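Local coordinates for protein neural cell adhesion molecule 1, 140 kDa isoform (Homo sapiens, PDB 2E3V) that probably mediates cell adhesion as a membrane glycoprotein, here represented by its first fibronectin type III domain, at residues Ser9-Asp14 with Leu84-Gly89; Ala23-Asp28 with Val69-Leu74. All coordinates share one frame; numbering follows the deposited sequence.

Contact 1 (Ser9-Asp14 with Leu84-Gly89); sequences SSPSID and LAALNG
Pro-11 lies with its ring against the backbone and side chain of Leu-84, and these two residues form the centre of the contact. Its CD atom rests 3.5 Å from Leu-84 O, while the ring's outer edge is apolar: CG stands 4.0 Å from Leu-84 CB and 4.4 Å from Ala-86 CB, two side chains that leave their strand on the same side. Ile-13, two residues on, meets the far end of the leucine. Its CG1 is turned anti to the carbonyl carbon (chi1 -63°) and comes within 3.8 Å of Leu-84 CD2, the two side chains crossing at roughly a right angle. A water joins the backbones at the other end: Ala-86 N donates to it at 2.8 Å, and it gives a weak bond to Ser-9 O at 3.2 Å. Further out, Ser-12 OG, on the side of its strand turned from this interface, donates to the syn side of Asp-14 OD1 at 3.1 Å, about 30° out of the carboxylate plane. The fibronectin type III sandwich thus closes here as the start of strand 12-18 and the loop leading into it cover strand 79-88 through apolar contacts and one water. Strand 12-18 is an edge of the three-stranded sheet, beside strand 23-28, whose Phe-27 touches both Pro-11 and Leu-84; strand 79-88 runs inside the four-stranded sheet, between strands 38-47 and 91-102.

Contact 2 (Ala23-Asp28 with Val69-Leu74); sequences AQVQFD and VTIVGL
Ala-23 and Ile-71 form a hydrogen-bonded antiparallel pair, as do Val-25 and Val-69, with the non-hydrogen-bonded pair Gln-24 and Thr-70 between them. The axes of strands 23-28 and 69-71 approach to 4.7 Å at 149°, so these short segments are antiparallel but turned somewhat from exact alignment. Ala-23 N donates to Ile-71 O at 2.9 Å and Ile-71 N returns a bond to Ala-23 O at 2.8 Å. In the second pair Val-25 N reaches Val-69 O at 2.8 Å, nearly straight at 169°, and Val-69 N closes the ring onto Val-25 O. Between the rings, Thr-70 CA makes a C-H...O contact of 3.3 Å with Ala-23 O, which therefore receives both this hydrogen and the amide of Ile-71.

On one face the side chains are apolar. With CG1 of Val-25 anti to the backbone N (chi1 178°), its other branch, CG2, is left to meet Ile-71 CD1 at 3.8 Å, and Val-69 CG2 packs against Val-25 CB. Past the paired residues, Phe-27 CE2 meets Val-69 CG1 at 4.1 Å, the side chains crossing at about a right angle, and at the other end Leu-74 CD1 comes back to Ala-23 CB at 3.9 Å. The opposite face carries Gln-24 and Thr-70, side by side and pointing the same way, with the glutamine's CG alongside the threonine hydroxyl.

Such a pairing shows how a sandwich sheet divides its two faces, an apolar one inward and a polar one outward. Strand 23-28 is the middle of the three-stranded sheet, flanked by strands 12-18 and 68-71; inward, Val-69 and Ile-71 touch Leu-84 and Val-82 of strand 79-88 and Tyr-58 of strand 54-59.

The two contacts show two complementary kinds of contact in a beta sandwich: contact 2 joins neighbouring strands within one sheet, and contact 1 joins that sheet to the other. Their centres lie 14 Å apart, and strands 12-18 and 23-28, neighbours in the sheet and in sequence, connect them; Asp-14 N lies 2.7 Å from Gln-26 O, probably a hydrogen bond. Leu-84 CD2 packs 3.4 Å from Phe-27 CD2, which makes the apolar interior continuous between the contacts. At the exposed side, Asp-14 OD2 and Asp-28 OD1 are modelled 2.5 Å apart, a doubtfully short approach for like charges. A bound PEG, probably from the crystallisation liquor, sits beside Phe-27 and hydrogen-bonds to its backbone O.

Contact 1 (Ser9-Asp14 with Leu84-Gly89)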
loop_
_atom_site.group_PDB
_atom_site.type_symbol
_atom_site.label_atom_id
_atom_site.label_comp_id
_atom_site.label_asym_id
_atom_site.label_seq_id
_atom_site.Cartn_x
_atom_site.Cartn_y
_atom_site.Cartn_z
ATOM N N SER A 9 -9.767 11.298 3.075
ATOM C CA SER A 9 -10.468 10.265 2.314
ATOM C C SER A 9 -9.543 9.083 2.019
ATOM O O SER A 9 -8.308 9.207 2.082
ATOM C CB SER A 9 -11.118 10.840 1.041
ATOM O OG SER A 9 -10.194 11.569 0.257
ATOM N N SER A 10 -10.130 7.927 1.737
ATOM C CA SER A 10 -9.319 6.748 1.484
ATOM C C SER A 10 -8.624 6.854 0.132
ATOM O O SER A 10 -9.213 7.344 -0.839
ATOM C CB SER A 10 -10.157 5.472 1.564
ATOM O OG SER A 10 -11.179 5.477 0.595
ATOM N N PRO A 11 -7.344 6.451 0.080
ATOM C CA PRO A 11 -6.647 6.380 -1.194
ATOM C C PRO A 11 -7.336 5.389 -2.130
ATOM O O PRO A 11 -8.129 4.543 -1.687
ATOM C CB PRO A 11 -5.268 5.839 -0.803
ATOM C CG PRO A 11 -5.098 6.207 0.626
ATOM C CD PRO A 11 -6.467 6.101 1.212
ATOM N N SER A 12 -7.033 5.505 -3.411
ATOM C CA SER A 12 -7.518 4.567 -4.400
ATOM C C SER A 12 -6.293 3.908 -5.001
ATOM O O SER A 12 -5.462 4.592 -5.599
ATOM C CB SER A 12 -8.325 5.300 -5.480
ATOM O OG SER A 12 -8.547 4.469 -6.610
ATOM N N ILE A 13 -6.172 2.591 -4.832
ATOM C CA ILE A 13 -5.044 1.851 -5.412
ATOM C C ILE A 13 -5.314 1.707 -6.907
ATOM O O ILE A 13 -6.381 1.232 -7.307
ATOM C CB ILE A 13 -4.817 0.483 -4.725
ATOM C CG1 ILE A 13 -4.448 0.708 -3.253
ATOM C CG2 ILE A 13 -3.708 -0.318 -5.452
ATOM C CD1 ILE A 13 -4.451 -0.551 -2.389
ATOM N N ASP A 14 -4.354 2.144 -7.722
ATOM C CA ASP A 14 -4.548 2.211 -9.171
ATOM C C ASP A 14 -3.675 1.286 -9.987
ATOM O O ASP A 14 -3.993 0.963 -11.136
ATOM C CB ASP A 14 -4.323 3.650 -9.625
ATOM C CG ASP A 14 -5.334 4.593 -9.027
ATOM O OD1 ASP A 14 -6.516 4.199 -8.925
ATOM O OD2 ASP A 14 -4.947 5.710 -8.639
ATOM N N LEU A 84 -4.923 0.603 1.788
ATOM C CA LEU A 84 -4.199 1.779 2.247
ATOM C C LEU A 84 -5.104 2.766 2.945
ATOM O O LEU A 84 -6.260 2.908 2.584
ATOM C CB LEU A 84 -3.608 2.502 1.034
ATOM C CG LEU A 84 -2.202 2.344 0.490
ATOM C CD1 LEU A 84 -1.610 0.948 0.622
ATOM C CD2 LEU A 84 -2.252 2.776 -0.953
ATOM N N ALA A 85 -4.566 3.444 3.950
ATOM C CA ALA A 85 -5.262 4.538 4.603
ATOM C C ALA A 85 -4.307 5.723 4.718
ATOM O O ALA A 85 -3.085 5.551 4.779
ATOM C CB ALA A 85 -5.766 4.127 5.963
ATOM N N ALA A 86 -4.880 6.921 4.743
ATOM C CA ALA A 86 -4.122 8.153 4.901
ATOM C C ALA A 86 -4.361 8.732 6.289
ATOM O O ALA A 86 -5.448 8.591 6.853
ATOM C CB ALA A 86 -4.523 9.167 3.826
ATOM N N LEU A 87 -3.337 9.384 6.826
ATOM C CA LEU A 87 -3.395 10.022 8.129
ATOM C C LEU A 87 -3.067 11.501 7.988
ATOM O O LEU A 87 -2.094 11.860 7.334
ATOM C CB LEU A 87 -2.369 9.385 9.085
ATOM C CG LEU A 87 -1.983 10.138 10.373
ATOM C CD1 LEU A 87 -3.057 10.015 11.435
ATOM C CD2 LEU A 87 -0.664 9.627 10.942
ATOM N N ASN A 88 -3.883 12.349 8.602
ATOM C CA ASN A 88 -3.559 13.766 8.703
ATOM C C ASN A 88 -3.607 14.183 10.169
ATOM O O ASN A 88 -3.643 13.321 11.055
ATOM C CB ASN A 88 -4.460 14.630 7.801
ATOM C CG ASN A 88 -5.933 14.552 8.170
ATOM O OD1 ASN A 88 -6.309 14.001 9.206
ATOM N ND2 ASN A 88 -6.779 15.110 7.311
ATOM N N GLY A 89 -3.600 15.488 10.426
ATOM C CA GLY A 89 -3.660 16.014 11.793
ATOM C C GLY A 89 -4.912 15.622 12.562
ATOM O O GLY A 89 -4.887 15.535 13.792
HETATM O O HOH W 1 -7.656 7.216 4.526
#

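Contact 2 (Ala23-Asp28 with Val69-Leu74)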
loop_
_atom_site.group_PDB
_atom_site.type_symbol
_atom_site.label_atom_id
_atom_site.label_comp_id
_atom_site.label_asym_id
_atom_site.label_seq_id
_atom_site.Cartn_x
_atom_site.Cartn_y
_atom_site.Cartn_z
ATOM N N ALA A 23 6.397 -5.420 -3.565
ATOM C CA ALA A 23 5.358 -4.902 -4.438
ATOM C C ALA A 23 5.289 -3.388 -4.320
ATOM O O ALA A 23 5.282 -2.831 -3.217
ATOM C CB ALA A 23 4.016 -5.512 -4.103
ATOM N N GLN A 24 5.251 -2.729 -5.465
ATOM C CA GLN A 24 5.116 -1.283 -5.490
ATOM C C GLN A 24 3.650 -0.995 -5.700
ATOM O O GLN A 24 3.064 -1.432 -6.695
ATOM C CB GLN A 24 5.970 -0.680 -6.595
ATOM C CG GLN A 24 7.472 -0.748 -6.310
ATOM C CD GLN A 24 8.261 -0.034 -7.375
ATOM O OE1 GLN A 24 8.052 -0.254 -8.572
ATOM N NE2 GLN A 24 9.163 0.848 -6.954
ATOM N N VAL A 25 3.052 -0.288 -4.748
ATOM C CA VAL A 25 1.621 -0.013 -4.782
ATOM C C VAL A 25 1.400 1.465 -5.053
ATOM O O VAL A 25 1.773 2.309 -4.229
ATOM C CB VAL A 25 0.934 -0.388 -3.446
ATOM C CG1 VAL A 25 -0.555 -0.037 -3.495
ATOM C CG2 VAL A 25 1.134 -1.885 -3.135
ATOM N N GLN A 26 0.813 1.765 -6.210
ATOM C CA GLN A 26 0.496 3.137 -6.580
ATOM C C GLN A 26 -0.962 3.447 -6.375
ATOM O O GLN A 26 -1.844 2.659 -6.726
ATOM C CB GLN A 26 0.903 3.463 -8.009
ATOM C CG GLN A 26 2.356 3.900 -8.127
ATOM C CD GLN A 26 2.709 4.308 -9.535
ATOM O OE1 GLN A 26 3.174 5.432 -9.774
ATOM N NE2 GLN A 26 2.449 3.421 -10.488
ATOM N N PHE A 27 -1.202 4.633 -5.837
ATOM C CA PHE A 27 -2.532 5.048 -5.473
ATOM C C PHE A 27 -2.709 6.523 -5.776
ATOM O O PHE A 27 -1.740 7.255 -6.030
ATOM C CB PHE A 27 -2.730 4.824 -3.962
ATOM C CG PHE A 27 -1.772 5.623 -3.108
ATOM C CD1 PHE A 27 -2.096 6.912 -2.690
ATOM C CD2 PHE A 27 -0.540 5.093 -2.743
ATOM C CE1 PHE A 27 -1.197 7.652 -1.914
ATOM C CE2 PHE A 27 0.361 5.830 -1.970
ATOM C CZ PHE A 27 0.029 7.106 -1.556
ATOM N N ASP A 28 -3.959 6.956 -5.760
ATOM C CA ASP A 28 -4.240 8.364 -5.860
ATOM C C ASP A 28 -4.917 8.761 -4.568
ATOM O O ASP A 28 -5.577 7.948 -3.917
ATOM C CB ASP A 28 -5.092 8.703 -7.095
ATOM C CG ASP A 28 -6.505 8.147 -7.027
ATOM O OD1 ASP A 28 -6.745 7.088 -7.633
ATOM O OD2 ASP A 28 -7.379 8.776 -6.390
ATOM N N VAL A 69 3.766 3.390 -2.341
ATOM C CA VAL A 69 4.366 2.737 -1.177
ATOM C C VAL A 69 4.873 1.363 -1.621
ATOM O O VAL A 69 4.269 0.709 -2.466
ATOM C CB VAL A 69 3.398 2.639 0.045
ATOM C CG1 VAL A 69 3.024 4.042 0.533
ATOM C CG2 VAL A 69 2.160 1.814 -0.270
ATOM N N THR A 70 5.999 0.939 -1.069
ATOM C CA THR A 70 6.551 -0.348 -1.419
ATOM C C THR A 70 6.407 -1.272 -0.226
ATOM O O THR A 70 6.811 -0.939 0.886
ATOM C CB THR A 70 8.025 -0.252 -1.830
ATOM O OG1 THR A 70 8.132 0.618 -2.958
ATOM C CG2 THR A 70 8.590 -1.639 -2.201
ATOM N N ILE A 71 5.801 -2.418 -0.478
ATOM C CA ILE A 71 5.648 -3.451 0.530
ATOM C C ILE A 71 6.772 -4.440 0.303
ATOM O O ILE A 71 7.049 -4.821 -0.836
ATOM C CB ILE A 71 4.295 -4.155 0.413
ATOM C CG1 ILE A 71 3.159 -3.144 0.596
ATOM C CG2 ILE A 71 4.216 -5.305 1.431
ATOM C CD1 ILE A 71 1.823 -3.656 0.155
ATOM N N VAL A 72 7.431 -4.839 1.386
ATOM C CA VAL A 72 8.571 -5.747 1.300
ATOM C C VAL A 72 8.360 -6.970 2.192
ATOM O O VAL A 72 7.405 -7.020 2.963
ATOM C CB VAL A 72 9.910 -5.031 1.657
ATOM C CG1 VAL A 72 10.083 -3.756 0.811
ATOM C CG2 VAL A 72 9.987 -4.710 3.152
ATOM N N GLY A 73 9.236 -7.957 2.052
ATOM C CA GLY A 73 9.193 -9.162 2.885
ATOM C C GLY A 73 8.071 -10.099 2.508
ATOM O O GLY A 73 7.568 -10.852 3.350
ATOM N N LEU A 74 7.684 -10.052 1.235
ATOM C CA LEU A 74 6.626 -10.911 0.716
ATOM C C LEU A 74 7.165 -12.254 0.235
ATOM O O LEU A 74 8.367 -12.409 0.018
ATOM C CB LEU A 74 5.904 -10.211 -0.430
ATOM C CG LEU A 74 5.322 -8.838 -0.098
ATOM C CD1 LEU A 74 4.710 -8.227 -1.345
ATOM C CD2 LEU A 74 4.302 -8.945 1.032
#